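Local coordinates for probable oxidoreductase protein (Rhizobium etli, PDB 4FB5) that probably works as a nucleotide-dependent oxidoreductase of the GFO/IDH/MocA family, with a Rossmann-type domain likely to hold the dinucleotide cofactor, at residues Leu150-Ile155 against Arg372-Val377; Val180-Asp185 against Val212-Leu217; Asn256-Leu261 against Ser266-Ala271; Ala283-Gly288 against Ser292-Gln297. All coordinates share one frame; numbering follows the deposited sequence.

Contact 1. Residues Leu150-Ile155 against Arg372-Val377; sequences LGYNYI and RIEKSV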
loop_
_atom_site.group_PDB
_atom_site.type_symbol
_atom_site.label_atom_id
_atom_site.label_comp_id
_atom_site.label_asym_id
_atom_site.label_seq_id
_atom_site.Cartn_x
_atom_site.Cartn_y
_atom_site.Cartn_z
ATOM N N LEU A 150 30.532 2.326 -15.395
ATOM C CA LEU A 150 29.273 2.291 -16.093
ATOM C C LEU A 150 28.172 2.871 -15.237
ATOM O O LEU A 150 28.284 2.876 -14.013
ATOM C CB LEU A 150 28.958 0.872 -16.461
ATOM C CG LEU A 150 29.919 0.415 -17.522
ATOM C CD1 LEU A 150 30.036 -1.063 -17.491
ATOM C CD2 LEU A 150 29.415 0.903 -18.837
ATOM N N GLY A 151 27.117 3.362 -15.887
ATOM C CA GLY A 151 26.005 4.007 -15.209
ATOM C C GLY A 151 24.950 2.993 -14.830
ATOM O O GLY A 151 23.843 2.943 -15.405
ATOM N N TYR A 152 25.293 2.166 -13.860
ATOM C CA TYR A 152 24.316 1.306 -13.266
ATOM C C TYR A 152 23.880 2.003 -11.983
ATOM O O TYR A 152 24.293 1.598 -10.898
ATOM C CB TYR A 152 24.911 -0.082 -12.983
ATOM C CG TYR A 152 25.050 -0.935 -14.214
ATOM C CD1 TYR A 152 23.926 -1.421 -14.866
ATOM C CD2 TYR A 152 26.315 -1.258 -14.746
ATOM C CE1 TYR A 152 24.047 -2.209 -16.018
ATOM C CE2 TYR A 152 26.444 -2.020 -15.901
ATOM C CZ TYR A 152 25.294 -2.496 -16.530
ATOM O OH TYR A 152 25.359 -3.279 -17.663
ATOM N N ASN A 153 23.044 3.032 -12.092
ATOM C CA ASN A 153 22.768 3.903 -10.930
ATOM C C ASN A 153 21.874 3.338 -9.831
ATOM O O ASN A 153 22.008 3.710 -8.688
ATOM C CB ASN A 153 22.208 5.227 -11.390
ATOM C CG ASN A 153 21.235 5.056 -12.495
ATOM O OD1 ASN A 153 21.548 5.374 -13.642
ATOM N ND2 ASN A 153 20.077 4.469 -12.199
ATOM N N TYR A 154 20.958 2.446 -10.170
ATOM C CA TYR A 154 20.093 1.852 -9.158
ATOM C C TYR A 154 20.872 1.378 -7.924
ATOM O O TYR A 154 20.446 1.654 -6.793
ATOM C CB TYR A 154 19.213 0.775 -9.782
ATOM C CG TYR A 154 18.313 1.432 -10.769
ATOM C CD1 TYR A 154 17.389 2.392 -10.355
ATOM C CD2 TYR A 154 18.388 1.152 -12.098
ATOM C CE1 TYR A 154 16.572 3.016 -11.232
ATOM C CE2 TYR A 154 17.569 1.797 -13.006
ATOM C CZ TYR A 154 16.663 2.722 -12.563
ATOM O OH TYR A 154 15.836 3.367 -13.459
ATOM N N ILE A 155 22.009 0.714 -8.177
ATOM C CA ILE A 155 23.066 0.343 -7.193
ATOM C C ILE A 155 23.380 1.385 -6.137
ATOM O O ILE A 155 23.721 1.028 -5.026
ATOM C CB ILE A 155 24.416 0.046 -7.917
ATOM C CG1 ILE A 155 24.308 -1.162 -8.819
ATOM C CG2 ILE A 155 25.513 -0.255 -6.999
ATOM C CD1 ILE A 155 23.264 -2.181 -8.380
ATOM N N ARG A 372 31.444 -8.795 -17.498
ATOM C CA ARG A 372 30.995 -10.059 -16.943
ATOM C C ARG A 372 29.438 -10.100 -16.926
ATOM O O ARG A 372 28.854 -11.119 -17.283
ATOM C CB ARG A 372 31.722 -10.383 -15.600
ATOM C CG ARG A 372 31.298 -11.692 -14.918
ATOM C CD ARG A 372 31.357 -12.884 -15.784
ATOM N NE ARG A 372 30.956 -14.087 -15.058
ATOM C CZ ARG A 372 29.726 -14.625 -15.062
ATOM N NH1 ARG A 372 28.711 -14.073 -15.747
ATOM N NH2 ARG A 372 29.508 -15.741 -14.382
ATOM N N ILE A 373 28.810 -8.982 -16.556
ATOM C CA ILE A 373 27.353 -8.844 -16.598
ATOM C C ILE A 373 26.801 -9.052 -18.018
ATOM O O ILE A 373 25.834 -9.846 -18.230
ATOM C CB ILE A 373 26.879 -7.506 -16.011
ATOM C CG1 ILE A 373 26.744 -7.642 -14.486
ATOM C CG2 ILE A 373 25.541 -7.107 -16.614
ATOM C CD1 ILE A 373 26.896 -6.342 -13.696
ATOM N N GLU A 374 27.442 -8.412 -18.993
ATOM C CA GLU A 374 27.007 -8.623 -20.343
ATOM C C GLU A 374 27.241 -10.024 -20.811
ATOM O O GLU A 374 26.428 -10.573 -21.581
ATOM C CB GLU A 374 27.602 -7.601 -21.267
ATOM C CG GLU A 374 27.012 -6.223 -20.919
ATOM C CD GLU A 374 27.434 -5.141 -21.858
ATOM O OE1 GLU A 374 27.508 -5.462 -23.062
ATOM O OE2 GLU A 374 27.679 -3.987 -21.385
ATOM N N LYS A 375 28.294 -10.658 -20.328
ATOM C CA LYS A 375 28.424 -12.092 -20.595
ATOM C C LYS A 375 27.131 -12.847 -20.224
ATOM O O LYS A 375 26.579 -13.615 -21.044
ATOM C CB LYS A 375 29.626 -12.684 -19.852
ATOM C CG LYS A 375 30.111 -13.976 -20.470
ATOM C CD LYS A 375 31.411 -14.427 -19.904
ATOM C CE LYS A 375 31.628 -15.859 -20.399
ATOM N NZ LYS A 375 32.103 -16.746 -19.282
ATOM N N SER A 376 26.615 -12.603 -19.013
ATOM C CA SER A 376 25.329 -13.240 -18.613
ATOM C C SER A 376 24.149 -12.902 -19.536
ATOM O O SER A 376 23.331 -13.750 -19.810
ATOM C CB SER A 376 25.010 -12.936 -17.164
ATOM O OG SER A 376 26.216 -12.760 -16.407
ATOM N N VAL A 377 24.096 -11.669 -20.042
ATOM C CA VAL A 377 23.072 -11.315 -20.989
ATOM C C VAL A 377 23.133 -12.194 -22.232
ATOM O O VAL A 377 22.103 -12.785 -22.639
ATOM C CB VAL A 377 23.114 -9.831 -21.388
ATOM C CG1 VAL A 377 21.971 -9.524 -22.334
ATOM C CG2 VAL A 377 23.025 -8.948 -20.158
#

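Contact 2. Residues Val180-Asp185 against Val212-Leu217; sequences VEMDED and VHPLSL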
loop_
_atom_site.group_PDB
_atom_site.type_symbol
_atom_site.label_atom_id
_atom_site.label_comp_id
_atom_site.label_asym_id
_atom_site.label_seq_id
_atom_site.Cartn_x
_atom_site.Cartn_y
_atom_site.Cartn_z
ATOM N N VAL A 180 13.369 -10.850 -8.955
ATOM C CA VAL A 180 13.702 -9.464 -9.405
ATOM C C VAL A 180 12.962 -9.044 -10.647
ATOM O O VAL A 180 13.075 -9.720 -11.631
ATOM C CB VAL A 180 15.189 -9.336 -9.712
ATOM C CG1 VAL A 180 15.494 -7.960 -10.130
ATOM C CG2 VAL A 180 15.912 -9.555 -8.484
ATOM N N GLU A 181 12.211 -7.949 -10.643
ATOM C CA GLU A 181 11.338 -7.663 -11.800
ATOM C C GLU A 181 11.723 -6.334 -12.311
ATOM O O GLU A 181 11.784 -5.406 -11.531
ATOM C CB GLU A 181 9.854 -7.596 -11.419
ATOM C CG GLU A 181 9.174 -8.956 -11.045
ATOM C CD GLU A 181 7.837 -8.811 -10.223
ATOM O OE1 GLU A 181 6.983 -7.953 -10.573
ATOM O OE2 GLU A 181 7.612 -9.559 -9.228
HETATM N N MSE A 182 11.992 -6.192 -13.596
HETATM C CA MSE A 182 12.081 -4.828 -14.126
HETATM C C MSE A 182 11.090 -4.545 -15.232
HETATM O O MSE A 182 11.225 -5.100 -16.332
HETATM C CB MSE A 182 13.489 -4.389 -14.548
HETATM C CG MSE A 182 13.474 -2.962 -15.100
HETATM SE SE MSE A 182 15.232 -2.161 -15.200
HETATM C CE MSE A 182 14.896 -0.274 -15.674
ATOM N N ASP A 183 10.125 -3.664 -14.927
ATOM C CA ASP A 183 9.044 -3.332 -15.856
ATOM C C ASP A 183 8.793 -1.843 -16.163
ATOM O O ASP A 183 8.837 -0.963 -15.268
ATOM C CB ASP A 183 7.748 -3.959 -15.401
ATOM C CG ASP A 183 7.937 -5.331 -14.865
ATOM O OD1 ASP A 183 8.600 -6.171 -15.545
ATOM O OD2 ASP A 183 7.409 -5.585 -13.746
ATOM N N GLU A 184 8.537 -1.579 -17.438
ATOM C CA GLU A 184 8.045 -0.294 -17.882
ATOM C C GLU A 184 7.013 -0.542 -18.954
ATOM O O GLU A 184 6.731 -1.667 -19.259
ATOM C CB GLU A 184 9.183 0.623 -18.345
ATOM C CG GLU A 184 10.312 0.741 -17.322
ATOM C CD GLU A 184 11.259 1.944 -17.521
ATOM O OE1 GLU A 184 10.992 2.784 -18.417
ATOM O OE2 GLU A 184 12.273 2.054 -16.760
ATOM N N ASP A 185 6.419 0.500 -19.507
ATOM C CA ASP A 185 5.392 0.322 -20.522
ATOM C C ASP A 185 5.583 1.181 -21.756
ATOM O O ASP A 185 4.628 1.401 -22.487
ATOM C CB ASP A 185 3.995 0.543 -19.961
ATOM C CG ASP A 185 3.804 1.941 -19.379
ATOM O OD1 ASP A 185 4.712 2.807 -19.550
ATOM O OD2 ASP A 185 2.752 2.156 -18.731
ATOM N N VAL A 212 20.095 -5.732 -17.374
ATOM C CA VAL A 212 21.409 -5.360 -16.853
ATOM C C VAL A 212 21.331 -4.639 -15.507
ATOM O O VAL A 212 22.204 -4.825 -14.633
ATOM C CB VAL A 212 22.264 -4.591 -17.913
ATOM C CG1 VAL A 212 22.568 -5.501 -19.063
ATOM C CG2 VAL A 212 21.538 -3.369 -18.463
ATOM N N HIS A 213 20.283 -3.838 -15.321
ATOM C CA HIS A 213 20.047 -3.225 -14.029
ATOM C C HIS A 213 19.785 -4.265 -12.923
ATOM O O HIS A 213 20.523 -4.332 -11.917
ATOM C CB HIS A 213 18.908 -2.233 -14.134
ATOM C CG HIS A 213 19.256 -1.020 -14.916
ATOM N ND1 HIS A 213 20.289 -0.177 -14.557
ATOM C CD2 HIS A 213 18.706 -0.492 -16.031
ATOM C CE1 HIS A 213 20.374 0.805 -15.434
ATOM N NE2 HIS A 213 19.423 0.639 -16.338
ATOM N N PRO A 214 18.721 -5.068 -13.077
ATOM C CA PRO A 214 18.547 -6.085 -12.046
ATOM C C PRO A 214 19.792 -6.960 -11.870
ATOM O O PRO A 214 20.136 -7.296 -10.748
ATOM C CB PRO A 214 17.330 -6.890 -12.527
ATOM C CG PRO A 214 16.850 -6.270 -13.795
ATOM C CD PRO A 214 17.523 -4.925 -13.918
ATOM N N LEU A 215 20.493 -7.319 -12.947
ATOM C CA LEU A 215 21.733 -8.075 -12.732
ATOM C C LEU A 215 22.760 -7.203 -12.034
ATOM O O LEU A 215 23.478 -7.685 -11.143
ATOM C CB LEU A 215 22.360 -8.602 -14.008
ATOM C CG LEU A 215 21.556 -9.399 -14.998
ATOM C CD1 LEU A 215 22.530 -9.742 -16.079
ATOM C CD2 LEU A 215 20.945 -10.658 -14.382
ATOM N N SER A 216 22.843 -5.930 -12.399
ATOM C CA SER A 216 23.754 -5.101 -11.660
ATOM C C SER A 216 23.361 -5.159 -10.201
ATOM O O SER A 216 24.240 -5.199 -9.330
ATOM C CB SER A 216 23.828 -3.674 -12.191
ATOM O OG SER A 216 22.742 -2.866 -11.791
ATOM N N LEU A 217 22.053 -5.237 -9.905
ATOM C CA LEU A 217 21.690 -5.328 -8.490
ATOM C C LEU A 217 22.087 -6.656 -7.844
ATOM O O LEU A 217 22.645 -6.661 -6.741
ATOM C CB LEU A 217 20.221 -4.994 -8.227
ATOM C CG LEU A 217 19.797 -3.540 -8.480
ATOM C CD1 LEU A 217 18.270 -3.486 -8.490
ATOM C CD2 LEU A 217 20.401 -2.536 -7.469
#

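Contact 3. Residues Asn256-Leu261 against Ser266-Ala271; sequences NVLMRL and SAVLMA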
loop_
_atom_site.group_PDB
_atom_site.type_symbol
_atom_site.label_atom_id
_atom_site.label_comp_id
_atom_site.label_asym_id
_atom_site.label_seq_id
_atom_site.Cartn_x
_atom_site.Cartn_y
_atom_site.Cartn_z
ATOM N N ASN A 256 12.092 -13.833 -19.236
ATOM C CA ASN A 256 11.918 -14.448 -17.950
ATOM C C ASN A 256 13.044 -15.449 -17.842
ATOM O O ASN A 256 13.291 -16.226 -18.750
ATOM C CB ASN A 256 10.550 -15.078 -17.945
ATOM C CG ASN A 256 9.460 -14.068 -18.250
ATOM O OD1 ASN A 256 9.404 -12.992 -17.675
ATOM N ND2 ASN A 256 8.578 -14.424 -19.119
ATOM N N VAL A 257 13.789 -15.384 -16.766
ATOM C CA VAL A 257 15.005 -16.139 -16.686
ATOM C C VAL A 257 15.023 -16.793 -15.332
ATOM O O VAL A 257 14.840 -16.111 -14.324
ATOM C CB VAL A 257 16.193 -15.195 -16.781
ATOM C CG1 VAL A 257 17.513 -15.962 -16.795
ATOM C CG2 VAL A 257 16.059 -14.293 -18.001
ATOM N N LEU A 258 15.209 -18.108 -15.306
ATOM C CA LEU A 258 15.538 -18.820 -14.095
ATOM C C LEU A 258 17.042 -18.765 -13.960
ATOM O O LEU A 258 17.744 -18.815 -14.961
ATOM C CB LEU A 258 15.113 -20.230 -14.291
ATOM C CG LEU A 258 13.746 -20.570 -13.752
ATOM C CD1 LEU A 258 12.833 -19.415 -13.770
ATOM C CD2 LEU A 258 13.152 -21.762 -14.468
HETATM N N MSE A 259 17.577 -18.638 -12.761
HETATM C CA MSE A 259 19.030 -18.586 -12.668
HETATM C C MSE A 259 19.599 -19.243 -11.417
HETATM O O MSE A 259 18.876 -19.780 -10.592
HETATM C CB MSE A 259 19.558 -17.159 -12.756
HETATM C CG MSE A 259 18.659 -16.201 -13.478
HETATM SE SE MSE A 259 19.321 -14.327 -13.500
HETATM C CE MSE A 259 18.716 -13.740 -11.729
ATOM N N ARG A 260 20.924 -19.198 -11.324
ATOM C CA ARG A 260 21.673 -19.591 -10.149
ATOM C C ARG A 260 22.789 -18.584 -10.020
ATOM O O ARG A 260 23.511 -18.343 -10.965
ATOM C CB ARG A 260 22.252 -20.989 -10.331
ATOM C CG ARG A 260 21.205 -22.079 -10.352
ATOM C CD ARG A 260 20.849 -22.451 -8.942
ATOM N NE ARG A 260 19.690 -23.320 -8.834
ATOM C CZ ARG A 260 19.194 -23.729 -7.672
ATOM N NH1 ARG A 260 19.755 -23.331 -6.528
ATOM N NH2 ARG A 260 18.139 -24.532 -7.655
ATOM N N LEU A 261 22.915 -17.947 -8.880
ATOM C CA LEU A 261 24.032 -17.064 -8.712
ATOM C C LEU A 261 25.127 -17.752 -7.937
ATOM O O LEU A 261 25.020 -18.927 -7.529
ATOM C CB LEU A 261 23.637 -15.822 -7.942
ATOM C CG LEU A 261 22.314 -15.154 -8.251
ATOM C CD1 LEU A 261 21.839 -14.352 -7.043
ATOM C CD2 LEU A 261 22.464 -14.266 -9.483
ATOM N N SER A 266 19.182 -19.378 -5.758
ATOM C CA SER A 266 18.272 -19.591 -6.829
ATOM C C SER A 266 17.509 -18.291 -7.082
ATOM O O SER A 266 16.998 -17.685 -6.153
ATOM C CB SER A 266 17.359 -20.718 -6.437
ATOM O OG SER A 266 16.025 -20.421 -6.796
ATOM N N ALA A 267 17.455 -17.839 -8.333
ATOM C CA ALA A 267 16.963 -16.500 -8.610
ATOM C C ALA A 267 16.053 -16.503 -9.825
ATOM O O ALA A 267 16.245 -17.285 -10.722
ATOM C CB ALA A 267 18.132 -15.527 -8.767
ATOM N N VAL A 268 15.003 -15.703 -9.809
ATOM C CA VAL A 268 14.157 -15.513 -10.980
ATOM C C VAL A 268 14.290 -14.072 -11.370
ATOM O O VAL A 268 14.255 -13.213 -10.498
ATOM C CB VAL A 268 12.701 -15.820 -10.704
ATOM C CG1 VAL A 268 11.882 -15.729 -11.974
ATOM C CG2 VAL A 268 12.572 -17.220 -10.144
ATOM N N LEU A 269 14.484 -13.829 -12.662
ATOM C CA LEU A 269 14.528 -12.478 -13.266
ATOM C C LEU A 269 13.431 -12.331 -14.353
ATOM O O LEU A 269 13.212 -13.210 -15.176
ATOM C CB LEU A 269 15.886 -12.190 -13.866
ATOM C CG LEU A 269 16.242 -10.753 -14.242
ATOM C CD1 LEU A 269 17.723 -10.560 -14.006
ATOM C CD2 LEU A 269 15.847 -10.335 -15.675
HETATM N N MSE A 270 12.724 -11.220 -14.319
HETATM C CA MSE A 270 11.651 -10.940 -15.258
HETATM C C MSE A 270 11.911 -9.513 -15.675
HETATM O O MSE A 270 12.141 -8.661 -14.818
HETATM C CB MSE A 270 10.298 -11.076 -14.589
HETATM C CG MSE A 270 10.081 -12.473 -14.134
HETATM SE SE MSE A 270 8.785 -12.803 -12.684
HETATM C CE MSE A 270 9.942 -12.559 -11.081
ATOM N N ALA A 271 11.943 -9.268 -16.976
ATOM C CA ALA A 271 12.161 -7.931 -17.507
ATOM C C ALA A 271 11.107 -7.784 -18.570
ATOM O O ALA A 271 10.799 -8.741 -19.273
ATOM C CB ALA A 271 13.560 -7.753 -18.054
#

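Contact 4. Residues Ala283-Gly288 against Ser292-Gln297; sequences ALQIYG and SILYDQ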
loop_
_atom_site.group_PDB
_atom_site.type_symbol
_atom_site.label_atom_id
_atom_site.label_comp_id
_atom_site.label_asym_id
_atom_site.label_seq_id
_atom_site.Cartn_x
_atom_site.Cartn_y
_atom_site.Cartn_z
ATOM N N ALA A 283 11.381 -4.532 -8.923
ATOM C CA ALA A 283 10.865 -5.111 -7.689
ATOM C C ALA A 283 11.764 -6.233 -7.299
ATOM O O ALA A 283 12.028 -7.168 -8.068
ATOM C CB ALA A 283 9.448 -5.607 -7.845
ATOM N N LEU A 284 12.248 -6.151 -6.092
ATOM C CA LEU A 284 13.211 -7.115 -5.646
ATOM C C LEU A 284 12.720 -7.766 -4.377
ATOM O O LEU A 284 12.328 -7.069 -3.452
ATOM C CB LEU A 284 14.508 -6.379 -5.453
ATOM C CG LEU A 284 15.641 -7.043 -4.724
ATOM C CD1 LEU A 284 16.094 -8.178 -5.552
ATOM C CD2 LEU A 284 16.735 -5.986 -4.598
ATOM N N GLN A 285 12.661 -9.093 -4.368
ATOM C CA GLN A 285 12.302 -9.832 -3.160
ATOM C C GLN A 285 13.422 -10.798 -2.814
ATOM O O GLN A 285 13.886 -11.549 -3.669
ATOM C CB GLN A 285 10.991 -10.607 -3.309
ATOM C CG GLN A 285 9.819 -9.810 -3.883
ATOM C CD GLN A 285 8.707 -10.743 -4.416
ATOM O OE1 GLN A 285 8.511 -10.888 -5.650
ATOM N NE2 GLN A 285 7.990 -11.408 -3.482
ATOM N N ILE A 286 13.878 -10.762 -1.569
ATOM C CA ILE A 286 14.992 -11.604 -1.123
ATOM C C ILE A 286 14.593 -12.516 0.024
ATOM O O ILE A 286 14.086 -12.055 1.004
ATOM C CB ILE A 286 16.125 -10.769 -0.625
ATOM C CG1 ILE A 286 16.474 -9.682 -1.637
ATOM C CG2 ILE A 286 17.300 -11.665 -0.321
ATOM C CD1 ILE A 286 17.371 -8.592 -1.028
ATOM N N TYR A 287 14.833 -13.808 -0.066
ATOM C CA TYR A 287 14.344 -14.694 0.995
ATOM C C TYR A 287 15.476 -15.506 1.615
ATOM O O TYR A 287 16.204 -16.226 0.893
ATOM C CB TYR A 287 13.227 -15.605 0.510
ATOM C CG TYR A 287 11.973 -14.890 0.070
ATOM C CD1 TYR A 287 11.041 -14.445 0.980
ATOM C CD2 TYR A 287 11.699 -14.699 -1.262
ATOM C CE1 TYR A 287 9.874 -13.783 0.554
ATOM C CE2 TYR A 287 10.556 -14.038 -1.689
ATOM C CZ TYR A 287 9.649 -13.586 -0.783
ATOM O OH TYR A 287 8.496 -12.937 -1.218
ATOM N N GLY A 288 15.620 -15.381 2.937
ATOM C CA GLY A 288 16.619 -16.088 3.699
ATOM C C GLY A 288 16.065 -16.982 4.791
ATOM O O GLY A 288 14.885 -17.064 5.018
ATOM N N SER A 292 13.270 -11.816 5.487
ATOM C CA SER A 292 13.038 -11.408 4.090
ATOM C C SER A 292 13.161 -9.908 3.862
ATOM O O SER A 292 12.978 -9.096 4.779
ATOM C CB SER A 292 11.637 -11.853 3.664
ATOM O OG SER A 292 11.369 -13.170 4.089
ATOM N N ILE A 293 13.434 -9.546 2.622
ATOM C CA ILE A 293 13.415 -8.137 2.208
ATOM C C ILE A 293 12.626 -7.911 0.905
ATOM O O ILE A 293 12.778 -8.684 -0.053
ATOM C CB ILE A 293 14.837 -7.644 2.054
ATOM C CG1 ILE A 293 15.433 -7.422 3.431
ATOM C CG2 ILE A 293 14.880 -6.382 1.248
ATOM C CD1 ILE A 293 16.934 -7.723 3.556
ATOM N N LEU A 294 11.810 -6.859 0.894
ATOM C CA LEU A 294 11.089 -6.373 -0.273
ATOM C C LEU A 294 11.514 -4.951 -0.585
ATOM O O LEU A 294 11.702 -4.140 0.340
ATOM C CB LEU A 294 9.593 -6.398 -0.019
ATOM C CG LEU A 294 9.050 -7.717 0.562
ATOM C CD1 LEU A 294 7.556 -7.668 0.769
ATOM C CD2 LEU A 294 9.460 -9.041 -0.224
ATOM N N TYR A 295 11.686 -4.649 -1.890
ATOM C CA TYR A 295 12.020 -3.323 -2.348
ATOM C C TYR A 295 11.359 -3.083 -3.684
ATOM O O TYR A 295 11.206 -3.996 -4.430
ATOM C CB TYR A 295 13.527 -3.175 -2.474
ATOM C CG TYR A 295 13.923 -1.924 -3.200
ATOM C CD1 TYR A 295 13.917 -0.686 -2.570
ATOM C CD2 TYR A 295 14.195 -1.969 -4.544
ATOM C CE1 TYR A 295 14.231 0.498 -3.287
ATOM C CE2 TYR A 295 14.457 -0.817 -5.255
ATOM C CZ TYR A 295 14.502 0.376 -4.623
ATOM O OH TYR A 295 14.888 1.397 -5.353
ATOM N N ASP A 296 10.978 -1.847 -3.971
ATOM C CA ASP A 296 10.305 -1.484 -5.199
ATOM C C ASP A 296 10.696 -0.051 -5.595
ATOM O O ASP A 296 10.228 0.899 -4.940
ATOM C CB ASP A 296 8.800 -1.515 -5.017
ATOM C CG ASP A 296 8.037 -1.505 -6.375
ATOM O OD1 ASP A 296 7.101 -2.341 -6.527
ATOM O OD2 ASP A 296 8.359 -0.672 -7.286
ATOM N N GLN A 297 11.500 0.084 -6.661
ATOM C CA GLN A 297 11.956 1.347 -7.223
ATOM C C GLN A 297 10.900 2.451 -7.353
ATOM O O GLN A 297 11.242 3.628 -7.437
ATOM C CB GLN A 297 12.525 1.098 -8.621
ATOM C CG GLN A 297 13.383 2.232 -9.139
ATOM C CD GLN A 297 14.613 2.468 -8.240
ATOM O OE1 GLN A 297 15.224 1.515 -7.711
ATOM N NE2 GLN A 297 14.968 3.715 -8.057
HETATM O O HOH W 1 12.309 -16.304 3.640
#

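Contact 1. Residues Leu150-Ile155 against Arg372-Val377
Where the last strand of the Rossmann-type parallel sheet gives way to a loop, Tyr152 reaches over to Ile373 and Glu374 on helix 367-385. The loop changes direction through an inverse gamma turn centred on Gly151, and the tyrosine just after it is the main bridge. Its CG stands anti to the carbonyl carbon (chi1 -76°), which sends the ring toward the helix. The meeting is at the far end of the phenol: Tyr152 OH lies 4.0 Å from Ile373 CG2, and the two side chains run past each other in opposite directions. With the CA atoms of Tyr152 and Ile373 11.1 Å apart and only 105 Å² buried, this is contact by side-chain ends, chiefly the reach of the tyrosine. Tyr152 OH is also 4.4 Å from Glu374 OE2, too far for a bond; that carboxylate oxygen instead accepts the backbone N of Met127. The tyrosine also packs on Val212 and Ser216 of helix 206-221, so it is buried between two helices. Within helix 367-385, Arg372 O takes both Ser376 N and Ser376 OG, each at 3.2 Å, from opposite faces of its carbonyl plane.

Contact 2. Residues Val180-Asp185 against Val212-Leu217
His213 O, the carbonyl of a residue that packs against Met182, is gripped twice within its own helix. Ser216 OG donates to it at 2.7 Å, in the carbonyl plane on a lone pair, with a C=O...donor angle of 120°; Leu217 N, the ordinary helical donor, also reaches His213 O at 2.7 Å. The serine bond falls beside a kink where neither His213 N nor Pro214 N bonds to the preceding turn, the proline having no hydrogen to give. Across to strand 180-183 the contact is apolar. Val180 CG1 packs on Pro214 CB, and two residues on, selenomethionine Met182 passes the CG-CD edge of the same proline: with CG anti to the backbone N (chi1 179°) and the rest extended, it crosses Pro214 at about a right angle, its SE 3.8 Å from Pro214 CD. The same SE lies 3.8 Å from His213 CB and 4.9 Å from the centroid of the imidazole, approaching obliquely. The ring of Tyr154, from the 150-155 segment, packs edge-to-face with His213. The strand and helix axes approach to 8.6 Å and run at 150°, roughly antiparallel. Helix 206-221 thus lies on one face of the mixed sheet: Pro214 also touches Leu269 of strand 266-272, and Leu217 meets Ile282 of strand 281-288.

Contact 3. Residues Asn256-Leu261 against Ser266-Ala271
Met259, a selenomethionine, folds its end over Ala267 and Leu269 of the facing strand. The chain is bent at its last torsion (chi3 -82°), which brings CE back to 3.5 Å from Ala267 CB and 3.9 Å from Leu269 CB. Beside it on the same face Val257 CB sits 4.2 Å from Leu269 CB. Four backbone bonds fix the register. Around the hydrogen-bonded pair of Val257 and Leu269, Val257 N to Leu269 O and Leu269 N to Val257 O are both 2.8 Å, the second almost straight at 177°. The pair of Met259 and Ala267 is less even: Met259 N to Ala267 O is 2.8 Å, but Ala267 N to Met259 O stretches to 3.3 Å, with the donor 62° out of the carbonyl plane. On the opposite face Ser266 CB sits over one face of the Arg260 guanidinium, offset toward its rim near NH1; NH1 bonds to Gly264 O in the turn, while NH2 forms a salt bridge with Asp231 of a neighbouring subunit. Leu258 of that subunit packs on Leu258 here, so this face belongs to the subunit interface, whereas the Met259 and Leu269 face meets Leu218, Pro214 and Leu215 of helix 206-221 and Met380 of helix 367-385. The arrangement is an antiparallel beta hairpin of the C-terminal domain's mixed sheet, helix-covered on one face and subunit-covered on the other.

Contact 4. Residues Ala283-Gly288 against Ser292-Gln297
Backbone bonds set the pairing of Leu284 with Tyr295 and of Ile286 with Ile293. Leu284 N to Tyr295 O is 2.9 Å and nearly straight at 174°, Tyr295 N returns to Leu284 O at 3.0 Å, and Ile286 N to Ile293 O is 2.8 Å, answered by Ile293 N to Ile286 O at 3.1 Å. Weaker CA-H...O contacts fill the non-hydrogen-bonded positions, as from Gln285 CA to Ile293 O (3.3 Å). Apolar packing comes next. Ile286 and Ile293 lie alongside each other, pointing the same way, with Ile286 CD1 4.0 Å from Ile293 CG2; on the other face Leu294 CD2 presses on Gln285 CG at 3.8 Å. Polar groups gather at the turn end, where Ser292 OG lies 3.4 Å from Tyr287 CD1, approaching the ring obliquely, and a water donates to Gly288 O and, weakly, to Ser292 OG. Both hydroxyls have partners in a neighbouring subunit: Tyr287 OH with Arg278 NE, and Ser292 OG with Trp276 O. On the Ile286 face, Tyr295 and Ile286 pack on helix 158-168. The whole is an antiparallel beta hairpin of the C-terminal domain's sheet, with an interface face and a helix-covered face.

How the contacts relate
Along the chain, contact 1 joins the most distant segments, and contacts 2, 3 and 4 follow in series between them. The centre of contact 1 lies about 6 Å from the centre of the chain, and it touches contact 2 through helix 206-221; their centres are about 10 Å apart. Contacts 2, 3 and 4 share the mixed sheet of the C-terminal domain: strand 175-183 in contact 2 lies between the hairpins of contacts 3 and 4, next to strands 266-272 and 281-288. The centres of contacts 3 and 4 are about 14 Å apart and the two do not touch. All three sheet contacts also reach the same neighbouring subunit, so one sheet serves both the domain core and the assembly.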